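Local coordinates for protein minor fimbrium tip subunit Mfa3 (Porphyromonas gingivalis ATCC 33277, PDB 5NF4) that forms part of the tip of the minor fimbriae, the surface filaments that mediate biofilm formation and adhesion to host cells and other oral bacteria, at residues R194-E205 against R322-L333. Sequence-based numbering, arbitrary orientation.
Sequences RVVAKLDVNIVE and RNRHYIYRIKTL
Two parallel neighbours in a fimbrillin beta-sheet, strands 196-205 and 324-332, pair in continuous register from Lys-198 beside His-325 to Ile-203 beside Ile-330. The backbone ladder includes Tyr-326 N to Lys-198 O (2.8 Å) and Ile-330 N to Asn-202 O (2.7 Å). On the sheet face carrying Lys-198 and Asp-200, a polar network links the strands. His-325 NE2 donates to Asp-200 OD2 at 2.6 Å, using the anti lone pair, with carboxylate and ring nearly coplanar. Lys-198, with CG anti to its backbone N (chi1 177°) and extended beyond, lays CD over one face of this imidazole, a CH-pi contact 4.0 Å from the centroid, before NZ reaches Glu-66; Ile-327 CG1 lies over the opposite face, toward the rim. Asp-200 OD1 accepts Asn-202 ND2 (2.9 Å) from above the carboxylate plane and also bonds Gln-248. That same amide nitrogen and Asn-202 N approach Tyr-328 O from opposite faces of its carbonyl plane. The other face is mainly apolar: Leu-199 CD1 meets Tyr-328 CE1 at 3.7 Å, the tyrosine hydroxyl bonding Tyr-304, and Val-201 CG1 presses tightly on Ile-330 CD1 (3.4 Å), with Phe-278 packing on both. At the start, Asn-323 OD1 takes Arg-194 NH1 in the guanidinium plane, at 2.9 Å, while NH2 salt-bridges Asp-67. A classic beta bulge at Val-204 shifts the register by one before pairing resumes at Glu-205 beside Lys-331, in a parallel pair flanked by antiparallel strands 248-254 and 337-345.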
ATOM      1  N   ARG A 194       2.346  -3.710  -0.973  1.00 32.65           N
ATOM      2  CA  ARG A 194       2.618  -2.654  -0.000  1.00 31.90           C
ATOM      3  C   ARG A 194       1.305  -2.186   0.629  1.00 31.89           C
ATOM      4  O   ARG A 194       0.260  -2.244  -0.025  1.00 32.20           O
ATOM      5  CB  ARG A 194       3.332  -1.466  -0.667  1.00 33.00           C
ATOM      6  CG  ARG A 194       4.665  -1.850  -1.311  1.00 35.91           C
ATOM      7  CD  ARG A 194       5.145  -0.785  -2.279  1.00 37.60           C
ATOM      8  NE  ARG A 194       6.301  -1.221  -3.073  1.00 45.45           N
ATOM      9  CZ  ARG A 194       6.224  -1.859  -4.234  1.00 56.05           C
ATOM     10  NH1 ARG A 194       5.046  -2.170  -4.756  1.00 47.49           N
ATOM     11  NH2 ARG A 194       7.338  -2.209  -4.865  1.00 62.82           N
ATOM     12  N   VAL A 195       1.385  -1.698   1.872  1.00 31.11           N
ATOM     13  CA  VAL A 195       0.208  -1.217   2.616  1.00 31.78           C
ATOM     14  C   VAL A 195      -0.084   0.253   2.298  1.00 32.03           C
ATOM     15  O   VAL A 195      -1.111   0.781   2.738  1.00 31.31           O
ATOM     16  CB  VAL A 195       0.395  -1.401   4.153  1.00 28.84           C
ATOM     17  CG1 VAL A 195       0.630  -2.886   4.457  1.00 31.22           C
ATOM     18  CG2 VAL A 195       1.540  -0.532   4.688  1.00 28.46           C
ATOM     19  N   VAL A 196       0.825   0.892   1.550  1.00 31.55           N
ATOM     20  CA  VAL A 196       0.691   2.305   1.183  1.00 31.68           C
ATOM     21  C   VAL A 196       0.453   2.437  -0.318  1.00 34.24           C
ATOM     22  O   VAL A 196       0.740   1.507  -1.091  1.00 35.31           O
ATOM     23  CB  VAL A 196       1.949   3.149   1.579  1.00 31.78           C
ATOM     24  CG1 VAL A 196       2.104   3.231   3.106  1.00 31.83           C
ATOM     25  CG2 VAL A 196       3.211   2.601   0.969  1.00 33.16           C
ATOM     26  N   ALA A 197      -0.079   3.595  -0.693  1.00 33.31           N
ATOM     27  CA  ALA A 197      -0.161   4.064  -2.075  1.00 32.81           C
ATOM     28  C   ALA A 197       0.965   5.081  -2.329  1.00 32.51           C
ATOM     29  O   ALA A 197       1.509   5.642  -1.388  1.00 32.95           O
ATOM     30  CB  ALA A 197      -1.541   4.706  -2.350  1.00 35.34           C
ATOM     31  N   LYS A 198       1.310   5.292  -3.595  1.00 31.49           N
ATOM     32  CA  LYS A 198       2.334   6.261  -3.977  1.00 35.51           C
ATOM     33  C   LYS A 198       1.667   7.437  -4.661  1.00 33.74           C
ATOM     34  O   LYS A 198       0.897   7.260  -5.615  1.00 34.05           O
ATOM     35  CB  LYS A 198       3.353   5.589  -4.883  1.00 35.73           C
ATOM     36  CG  LYS A 198       4.465   6.467  -5.432  1.00 37.73           C
ATOM     37  CD  LYS A 198       5.440   5.637  -6.265  1.00 39.37           C
ATOM     38  CE  LYS A 198       6.562   6.471  -6.832  1.00 40.63           C
ATOM     39  NZ  LYS A 198       7.619   5.626  -7.441  1.00 42.45           N
ATOM     40  N   LEU A 199       1.976   8.638  -4.168  1.00 33.18           N
ATOM     41  CA  LEU A 199       1.466   9.858  -4.749  1.00 34.85           C
ATOM     42  C   LEU A 199       2.603  10.512  -5.505  1.00 36.13           C
ATOM     43  O   LEU A 199       3.677  10.721  -4.953  1.00 35.28           O
ATOM     44  CB  LEU A 199       0.927  10.791  -3.667  1.00 32.05           C
ATOM     45  CG  LEU A 199       0.494  12.185  -4.134  1.00 34.84           C
ATOM     46  CD1 LEU A 199      -0.724  12.106  -5.074  1.00 34.75           C
ATOM     47  CD2 LEU A 199       0.180  13.050  -2.940  1.00 34.80           C
ATOM     48  N   ASP A 200       2.349  10.815  -6.773  1.00 32.99           N
ATOM     49  CA  ASP A 200       3.372  11.162  -7.729  1.00 36.63           C
ATOM     50  C   ASP A 200       2.934  12.430  -8.455  1.00 37.50           C
ATOM     51  O   ASP A 200       2.107  12.363  -9.349  1.00 36.75           O
ATOM     52  CB  ASP A 200       3.546   9.978  -8.697  1.00 44.54           C
ATOM     53  CG  ASP A 200       4.764  10.076  -9.566  1.00 47.11           C
ATOM     54  OD1 ASP A 200       5.287  11.190  -9.786  1.00 43.95           O
ATOM     55  OD2 ASP A 200       5.197   9.001 -10.060  1.00 45.84           O
ATOM     56  N   VAL A 201       3.454  13.585  -8.046  1.00 37.04           N
ATOM     57  CA  VAL A 201       3.036  14.873  -8.611  1.00 36.90           C
ATOM     58  C   VAL A 201       4.141  15.507  -9.463  1.00 38.90           C
ATOM     59  O   VAL A 201       5.254  15.776  -9.007  1.00 39.60           O
ATOM     60  CB  VAL A 201       2.598  15.837  -7.482  1.00 37.98           C
ATOM     61  CG1 VAL A 201       2.191  17.180  -8.042  1.00 42.27           C
ATOM     62  CG2 VAL A 201       1.437  15.238  -6.690  1.00 36.55           C
ATOM     63  N   ASN A 202       3.803  15.738 -10.728  1.00 39.52           N
ATOM     64  CA  ASN A 202       4.746  16.211 -11.710  1.00 38.94           C
ATOM     65  C   ASN A 202       4.344  17.560 -12.289  1.00 39.93           C
ATOM     66  O   ASN A 202       3.245  17.710 -12.828  1.00 41.82           O
ATOM     67  CB  ASN A 202       4.876  15.183 -12.832  1.00 41.85           C
ATOM     68  CG  ASN A 202       5.368  13.820 -12.322  1.00 40.20           C
ATOM     69  OD1 ASN A 202       6.568  13.548 -12.318  1.00 43.43           O
ATOM     70  ND2 ASN A 202       4.452  12.997 -11.859  1.00 39.69           N
ATOM     71  N   ILE A 203       5.217  18.550 -12.140  1.00 41.62           N
ATOM     72  CA  ILE A 203       4.937  19.888 -12.659  1.00 43.33           C
ATOM     73  C   ILE A 203       5.527  19.988 -14.049  1.00 44.98           C
ATOM     74  O   ILE A 203       6.720  20.264 -14.240  1.00 47.52           O
ATOM     75  CB  ILE A 203       5.506  21.004 -11.736  1.00 43.15           C
ATOM     76  CG1 ILE A 203       5.186  20.707 -10.269  1.00 42.50           C
ATOM     77  CG2 ILE A 203       5.013  22.371 -12.175  1.00 43.28           C
ATOM     78  CD1 ILE A 203       3.740  20.400  -9.958  1.00 44.39           C
ATOM     79  N   VAL A 204       4.675  19.773 -15.038  1.00 42.42           N
ATOM     80  CA  VAL A 204       5.119  19.799 -16.426  1.00 45.09           C
ATOM     81  C   VAL A 204       5.412  21.225 -16.938  1.00 46.71           C
ATOM     82  O   VAL A 204       6.198  21.428 -17.853  1.00 47.54           O
ATOM     83  CB  VAL A 204       4.067  19.104 -17.307  1.00 57.37           C
ATOM     84  CG1 VAL A 204       3.860  17.681 -16.842  1.00 54.87           C
ATOM     85  CG2 VAL A 204       2.761  19.825 -17.237  1.00 51.76           C
ATOM     86  N   GLU A 205       4.786  22.210 -16.307  1.00 46.42           N
ATOM     87  CA  GLU A 205       4.961  23.586 -16.687  1.00 50.23           C
ATOM     88  C   GLU A 205       4.680  24.499 -15.488  1.00 47.31           C
ATOM     89  O   GLU A 205       3.789  24.207 -14.691  1.00 46.35           O
ATOM     90  CB  GLU A 205       4.049  23.864 -17.889  1.00 56.94           C
ATOM     91  CG  GLU A 205       3.501  25.220 -18.073  1.00 67.33           C
ATOM     92  CD  GLU A 205       2.678  25.296 -19.360  1.00 69.69           C
ATOM     93  OE1 GLU A 205       2.621  24.278 -20.105  1.00 61.51           O
ATOM     94  OE2 GLU A 205       2.087  26.360 -19.614  1.00 79.72           O
ATOM     95  N   ARG A 322      -4.312   0.472  -1.422  1.00 32.37           N
ATOM     96  CA  ARG A 322      -2.917   0.082  -1.237  1.00 34.41           C
ATOM     97  C   ARG A 322      -2.251  -0.329  -2.546  1.00 33.29           C
ATOM     98  O   ARG A 322      -2.886  -0.906  -3.434  1.00 35.60           O
ATOM     99  CB  ARG A 322      -2.811  -1.075  -0.250  1.00 34.58           C
ATOM    100  CG  ARG A 322      -3.414  -2.370  -0.767  1.00 35.55           C
ATOM    101  CD  ARG A 322      -3.475  -3.473   0.315  1.00 37.35           C
ATOM    102  NE  ARG A 322      -4.287  -3.028   1.441  1.00 36.32           N
ATOM    103  CZ  ARG A 322      -3.961  -3.160   2.718  1.00 35.07           C
ATOM    104  NH1 ARG A 322      -2.843  -3.813   3.070  1.00 33.71           N
ATOM    105  NH2 ARG A 322      -4.764  -2.631   3.642  1.00 35.13           N
ATOM    106  N   ASN A 323      -0.959  -0.060  -2.634  1.00 31.22           N
ATOM    107  CA  ASN A 323      -0.103  -0.561  -3.689  1.00 32.28           C
ATOM    108  C   ASN A 323      -0.524  -0.063  -5.071  1.00 36.97           C
ATOM    109  O   ASN A 323      -0.222  -0.682  -6.081  1.00 38.25           O
ATOM    110  CB  ASN A 323      -0.064  -2.092  -3.656  1.00 33.78           C
ATOM    111  CG  ASN A 323       1.296  -2.660  -4.087  1.00 39.99           C
ATOM    112  OD1 ASN A 323       2.348  -2.213  -3.642  1.00 43.01           O
ATOM    113  ND2 ASN A 323       1.264  -3.653  -4.961  1.00 41.23           N
ATOM    114  N   ARG A 324      -1.194   1.085  -5.103  1.00 36.73           N
ATOM    115  CA  ARG A 324      -1.503   1.727  -6.369  1.00 37.30           C
ATOM    116  C   ARG A 324      -0.688   3.017  -6.467  1.00 38.84           C
ATOM    117  O   ARG A 324      -0.220   3.562  -5.460  1.00 34.02           O
ATOM    118  CB  ARG A 324      -2.996   2.032  -6.494  1.00 37.60           C
ATOM    119  CG  ARG A 324      -3.893   0.778  -6.420  1.00 49.84           C
ATOM    120  CD  ARG A 324      -3.732  -0.160  -7.608  1.00 68.60           C
ATOM    121  NE  ARG A 324      -4.229   0.370  -8.883  1.00 77.29           N
ATOM    122  CZ  ARG A 324      -5.515   0.566  -9.184  1.00 77.12           C
ATOM    123  NH1 ARG A 324      -6.477   0.313  -8.298  1.00 80.01           N
ATOM    124  NH2 ARG A 324      -5.839   1.040 -10.380  1.00 72.34           N
ATOM    125  N   HIS A 325      -0.546   3.485  -7.691  1.00 39.41           N
ATOM    126  CA  HIS A 325       0.295   4.643  -8.012  1.00 40.31           C
ATOM    127  C   HIS A 325      -0.586   5.740  -8.614  1.00 38.01           C
ATOM    128  O   HIS A 325      -1.150   5.562  -9.704  1.00 35.88           O
ATOM    129  CB  HIS A 325       1.380   4.143  -8.966  1.00 38.80           C
ATOM    130  CG  HIS A 325       2.465   5.125  -9.302  1.00 41.34           C
ATOM    131  ND1 HIS A 325       3.436   4.834 -10.242  1.00 44.87           N
ATOM    132  CD2 HIS A 325       2.740   6.374  -8.852  1.00 41.45           C
ATOM    133  CE1 HIS A 325       4.261   5.860 -10.354  1.00 54.21           C
ATOM    134  NE2 HIS A 325       3.862   6.807  -9.523  1.00 42.21           N
ATOM    135  N   TYR A 326      -0.691   6.864  -7.896  1.00 32.42           N
ATOM    136  CA  TYR A 326      -1.518   8.006  -8.251  1.00 35.79           C
ATOM    137  C   TYR A 326      -0.612   9.074  -8.851  1.00 39.02           C
ATOM    138  O   TYR A 326       0.257   9.630  -8.166  1.00 38.16           O
ATOM    139  CB  TYR A 326      -2.271   8.535  -7.017  1.00 32.37           C
ATOM    140  CG  TYR A 326      -3.275   7.535  -6.476  1.00 33.08           C
ATOM    141  CD1 TYR A 326      -2.852   6.466  -5.693  1.00 34.86           C
ATOM    142  CD2 TYR A 326      -4.622   7.623  -6.794  1.00 31.65           C
ATOM    143  CE1 TYR A 326      -3.758   5.493  -5.231  1.00 35.46           C
ATOM    144  CE2 TYR A 326      -5.551   6.666  -6.321  1.00 34.03           C
ATOM    145  CZ  TYR A 326      -5.098   5.601  -5.543  1.00 35.07           C
ATOM    146  OH  TYR A 326      -5.978   4.610  -5.101  1.00 33.05           O
ATOM    147  N   ILE A 327      -0.801   9.322 -10.143  1.00 35.80           N
ATOM    148  CA  ILE A 327       0.108  10.166 -10.914  1.00 36.85           C
ATOM    149  C   ILE A 327      -0.613  11.413 -11.409  1.00 39.56           C
ATOM    150  O   ILE A 327      -1.624  11.334 -12.109  1.00 39.26           O
ATOM    151  CB  ILE A 327       0.708   9.383 -12.108  1.00 41.77           C
ATOM    152  CG1 ILE A 327       1.416   8.121 -11.603  1.00 46.51           C
ATOM    153  CG2 ILE A 327       1.697  10.255 -12.897  1.00 39.16           C
ATOM    154  CD1 ILE A 327       1.709   7.102 -12.690  1.00 55.22           C
ATOM    155  N   TYR A 328      -0.076  12.573 -11.032  1.00 40.06           N
ATOM    156  CA  TYR A 328      -0.607  13.859 -11.458  1.00 38.88           C
ATOM    157  C   TYR A 328       0.402  14.606 -12.304  1.00 38.62           C
ATOM    158  O   TYR A 328       1.614  14.608 -12.031  1.00 36.52           O
ATOM    159  CB  TYR A 328      -1.012  14.702 -10.229  1.00 37.08           C
ATOM    160  CG  TYR A 328      -2.165  14.058  -9.518  1.00 36.71           C
ATOM    161  CD1 TYR A 328      -1.950  13.048  -8.592  1.00 33.63           C
ATOM    162  CD2 TYR A 328      -3.480  14.408  -9.817  1.00 36.69           C
ATOM    163  CE1 TYR A 328      -3.005  12.431  -7.958  1.00 35.11           C
ATOM    164  CE2 TYR A 328      -4.547  13.782  -9.189  1.00 33.79           C
ATOM    165  CZ  TYR A 328      -4.300  12.807  -8.255  1.00 33.71           C
ATOM    166  OH  TYR A 328      -5.356  12.172  -7.651  1.00 34.38           O
ATOM    167  N   ARG A 329      -0.115  15.199 -13.375  1.00 37.81           N
ATOM    168  CA  ARG A 329       0.662  16.052 -14.252  1.00 39.23           C
ATOM    169  C   ARG A 329      -0.007  17.409 -14.163  1.00 41.64           C
ATOM    170  O   ARG A 329      -1.175  17.561 -14.526  1.00 40.54           O
ATOM    171  CB  ARG A 329       0.693  15.485 -15.686  1.00 42.22           C
ATOM    172  CG  ARG A 329       1.221  14.052 -15.676  1.00 55.80           C
ATOM    173  CD  ARG A 329       1.083  13.339 -16.984  1.00 68.27           C
ATOM    174  NE  ARG A 329      -0.291  13.033 -17.388  1.00 70.75           N
ATOM    175  CZ  ARG A 329      -1.079  12.115 -16.832  1.00 82.96           C
ATOM    176  NH1 ARG A 329      -0.686  11.417 -15.770  1.00 81.29           N
ATOM    177  NH2 ARG A 329      -2.293  11.925 -17.329  1.00 92.46           N
ATOM    178  N   ILE A 330       0.736  18.375 -13.633  1.00 40.11           N
ATOM    179  CA  ILE A 330       0.185  19.698 -13.322  1.00 44.01           C
ATOM    180  C   ILE A 330       0.873  20.847 -14.060  1.00 45.76           C
ATOM    181  O   ILE A 330       2.102  20.905 -14.141  1.00 46.02           O
ATOM    182  CB  ILE A 330       0.276  19.965 -11.814  1.00 40.79           C
ATOM    183  CG1 ILE A 330      -0.471  18.884 -11.043  1.00 45.38           C
ATOM    184  CG2 ILE A 330      -0.284  21.390 -11.493  1.00 50.46           C
ATOM    185  CD1 ILE A 330      -0.272  18.961  -9.574  1.00 66.30           C
ATOM    186  N   LYS A 331       0.060  21.753 -14.614  1.00 42.49           N
ATOM    187  CA  LYS A 331       0.543  23.001 -15.215  1.00 48.82           C
ATOM    188  C   LYS A 331       0.156  24.142 -14.291  1.00 62.23           C
ATOM    189  O   LYS A 331      -1.021  24.316 -13.991  1.00 52.70           O
ATOM    190  CB  LYS A 331      -0.054  23.243 -16.606  1.00 54.52           C
ATOM    191  CG  LYS A 331       0.318  22.214 -17.653  1.00 58.08           C
ATOM    192  CD  LYS A 331      -0.347  22.527 -18.988  1.00 59.72           C
ATOM    193  CE  LYS A 331      -0.068  21.450 -20.041  1.00 56.60           C
ATOM    194  NZ  LYS A 331      -0.640  21.823 -21.385  1.00 63.37           N
ATOM    195  N   THR A 332       1.147  24.907 -13.842  1.00 59.78           N
ATOM    196  CA  THR A 332       0.921  26.062 -12.975  1.00 65.05           C
ATOM    197  C   THR A 332       0.958  27.338 -13.795  1.00 72.43           C
ATOM    198  O   THR A 332       2.016  27.788 -14.238  1.00 76.44           O
ATOM    199  CB  THR A 332       1.964  26.143 -11.866  1.00 75.17           C
ATOM    200  OG1 THR A 332       2.139  24.845 -11.298  1.00 64.55           O
ATOM    201  CG2 THR A 332       1.523  27.102 -10.791  1.00 83.96           C
ATOM    202  N   LEU A 333      -0.219  27.902 -14.022  1.00 61.64           N
ATOM    203  CA  LEU A 333      -0.335  29.126 -14.786  1.00 59.69           C
ATOM    204  C   LEU A 333      -0.562  30.255 -13.795  1.00 62.05           C
ATOM    205  O   LEU A 333      -0.749  29.993 -12.609  1.00 60.76           O
ATOM    206  CB  LEU A 333      -1.462  28.994 -15.809  1.00 63.24           C
ATOM    207  CG  LEU A 333      -1.400  27.645 -16.540  1.00 76.91           C
ATOM    208  CD1 LEU A 333      -2.554  27.506 -17.505  1.00 83.31           C
ATOM    209  CD2 LEU A 333      -0.055  27.500 -17.262  1.00 79.55           C
TER